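Local coordinates for uncharacterized protein (PDB 4ECO) that is of unknown function but, as a leucine-rich repeat protein, probably binds other proteins through its curved solenoid, at residues M329-L335 with I353-N359. Numbering follows the deposited sequence.
Sequences MKKLGML and IKLASLN
M334 and L335 pair in parallel with S357 and L358: G333 O takes A356 N at 2.7 Å and, weakly, S357 N, L335 N reaches S357 O in another weak bond, and N359 N gives to L335 O at 3.1 Å. Where the pairing begins, one water donates to K330 O and L332 O and accepts from K354 N, joining the type I turn M329–L332 to the next coil. On the inner side, L332 CG meets L355 CD2 at 3.8 Å, and that same methyl lies against the G333 carbonyl carbon. Matching anti torsions (chi1 179° in L335, -177° in L358) send both leucines out in one direction, bringing L335 CD2 to 4.2 Å from L358 CD1. I353 sets CG1 against M329 O and CG2 4.0 Å from L332 CB; an alanine here would probably leave a gap beside the turn and strip L332 of one apolar neighbour. On the other face, the selenomethionine M334 lays CG on S357 CB at 3.6 Å, with Q146 of helix 144-149 touching both residues. This is the ladder of successive leucine-rich repeat coils: strand 309-311 flanks 334-336 on its far edge, while W295 of helix 288-300 packs on M329 and L335.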
loop_
_atom_site.group_PDB
_atom_site.type_symbol
_atom_site.label_atom_id
_atom_site.label_comp_id
_atom_site.label_asym_id
_atom_site.label_seq_id
_atom_site.Cartn_x
_atom_site.Cartn_y
_atom_site.Cartn_z
HETATM N N MSE A 329 0.900 4.187 22.630
HETATM C CA MSE A 329 1.702 4.415 21.411
HETATM C C MSE A 329 1.376 5.782 20.753
HETATM O O MSE A 329 1.046 5.862 19.562
HETATM C CB MSE A 329 1.467 3.275 20.408
HETATM C CG MSE A 329 1.593 1.889 21.008
HETATM SE SE MSE A 329 1.735 0.618 19.567
HETATM C CE MSE A 329 3.618 0.705 19.356
ATOM N N LYS A 330 1.535 6.856 21.544
ATOM C CA LYS A 330 1.241 8.253 21.196
ATOM C C LYS A 330 1.973 8.696 19.948
ATOM O O LYS A 330 1.406 9.448 19.175
ATOM C CB LYS A 330 1.587 9.197 22.364
ATOM C CG LYS A 330 0.844 8.788 23.636
ATOM C CD LYS A 330 0.838 9.825 24.740
ATOM C CE LYS A 330 0.031 9.335 25.922
ATOM N NZ LYS A 330 0.615 8.099 26.523
ATOM N N LYS A 331 3.198 8.213 19.719
ATOM C CA LYS A 331 3.970 8.638 18.559
ATOM C C LYS A 331 3.624 7.838 17.275
ATOM O O LYS A 331 4.206 8.153 16.231
ATOM C CB LYS A 331 5.484 8.535 18.848
ATOM C CG LYS A 331 6.086 9.742 19.551
ATOM C CD LYS A 331 7.583 9.588 19.728
ATOM C CE LYS A 331 8.340 10.807 19.271
ATOM N NZ LYS A 331 9.807 10.613 19.390
ATOM N N LEU A 332 2.660 6.867 17.315
ATOM C CA LEU A 332 2.324 6.049 16.138
ATOM C C LEU A 332 1.747 6.882 14.976
ATOM O O LEU A 332 0.798 7.637 15.173
ATOM C CB LEU A 332 1.342 4.918 16.488
ATOM C CG LEU A 332 0.982 3.917 15.365
ATOM C CD1 LEU A 332 2.211 3.143 14.871
ATOM C CD2 LEU A 332 -0.090 2.969 15.829
ATOM N N GLY A 333 2.303 6.701 13.779
ATOM C CA GLY A 333 1.864 7.426 12.591
ATOM C C GLY A 333 1.593 6.579 11.363
ATOM O O GLY A 333 0.923 7.030 10.421
HETATM N N MSE A 334 2.125 5.350 11.341
HETATM C CA MSE A 334 1.932 4.451 10.193
HETATM C C MSE A 334 1.664 3.032 10.661
HETATM O O MSE A 334 2.425 2.477 11.468
HETATM C CB MSE A 334 3.137 4.468 9.257
HETATM C CG MSE A 334 3.266 5.744 8.439
HETATM SE SE MSE A 334 4.908 5.767 7.369
HETATM C CE MSE A 334 4.552 4.183 6.187
ATOM N N LEU A 335 0.546 2.455 10.165
ATOM C CA LEU A 335 0.172 1.081 10.485
ATOM C C LEU A 335 -0.341 0.387 9.247
ATOM O O LEU A 335 -1.210 0.942 8.542
ATOM C CB LEU A 335 -0.874 1.041 11.607
ATOM C CG LEU A 335 -1.396 -0.324 12.037
ATOM C CD1 LEU A 335 -0.268 -1.207 12.644
ATOM C CD2 LEU A 335 -2.547 -0.160 12.993
ATOM N N ILE A 353 -3.989 9.633 18.699
ATOM C CA ILE A 353 -2.974 8.990 17.857
ATOM C C ILE A 353 -3.336 9.362 16.419
ATOM O O ILE A 353 -4.431 9.048 15.962
ATOM C CB ILE A 353 -2.884 7.458 18.142
ATOM C CG1 ILE A 353 -2.140 7.216 19.481
ATOM C CG2 ILE A 353 -2.218 6.688 16.977
ATOM C CD1 ILE A 353 -2.530 5.991 20.215
ATOM N N LYS A 354 -2.447 10.111 15.754
ATOM C CA LYS A 354 -2.659 10.644 14.417
ATOM C C LYS A 354 -1.919 9.822 13.359
ATOM O O LYS A 354 -0.693 9.861 13.295
ATOM C CB LYS A 354 -2.205 12.117 14.361
ATOM C CG LYS A 354 -2.911 13.038 15.340
ATOM C CD LYS A 354 -4.352 13.312 14.944
ATOM C CE LYS A 354 -5.038 14.149 15.986
ATOM N NZ LYS A 354 -6.492 14.207 15.736
ATOM N N LEU A 355 -2.660 9.082 12.527
ATOM C CA LEU A 355 -2.038 8.285 11.479
ATOM C C LEU A 355 -1.947 9.059 10.145
ATOM O O LEU A 355 -2.884 9.758 9.755
ATOM C CB LEU A 355 -2.785 6.949 11.260
ATOM C CG LEU A 355 -2.836 5.973 12.445
ATOM C CD1 LEU A 355 -3.725 4.811 12.141
ATOM C CD2 LEU A 355 -1.457 5.449 12.814
ATOM N N ALA A 356 -0.798 8.916 9.461
ATOM C CA ALA A 356 -0.509 9.458 8.126
ATOM C C ALA A 356 -0.751 8.367 7.063
ATOM O O ALA A 356 -1.095 8.657 5.917
ATOM C CB ALA A 356 0.922 9.951 8.064
ATOM N N SER A 357 -0.589 7.102 7.477
ATOM C CA SER A 357 -0.827 5.904 6.680
ATOM C C SER A 357 -1.644 4.935 7.474
ATOM O O SER A 357 -1.377 4.750 8.645
ATOM C CB SER A 357 0.494 5.252 6.255
ATOM O OG SER A 357 1.132 5.900 5.163
ATOM N N LEU A 358 -2.613 4.299 6.840
ATOM C CA LEU A 358 -3.413 3.225 7.421
ATOM C C LEU A 358 -3.860 2.311 6.291
ATOM O O LEU A 358 -4.413 2.752 5.293
ATOM C CB LEU A 358 -4.592 3.730 8.265
ATOM C CG LEU A 358 -5.461 2.681 8.971
ATOM C CD1 LEU A 358 -4.672 1.920 10.047
ATOM C CD2 LEU A 358 -6.695 3.327 9.554
ATOM N N ASN A 359 -3.512 1.051 6.415
ATOM C CA ASN A 359 -3.861 0.039 5.434
ATOM C C ASN A 359 -4.192 -1.263 6.171
ATOM O O ASN A 359 -3.295 -1.907 6.707
ATOM C CB ASN A 359 -2.733 -0.141 4.413
ATOM C CG ASN A 359 -3.179 -0.807 3.130
ATOM O OD1 ASN A 359 -3.853 -1.862 3.138
ATOM N ND2 ASN A 359 -2.821 -0.187 1.992
HETATM O O HOH W 1 0.208 9.859 16.694
#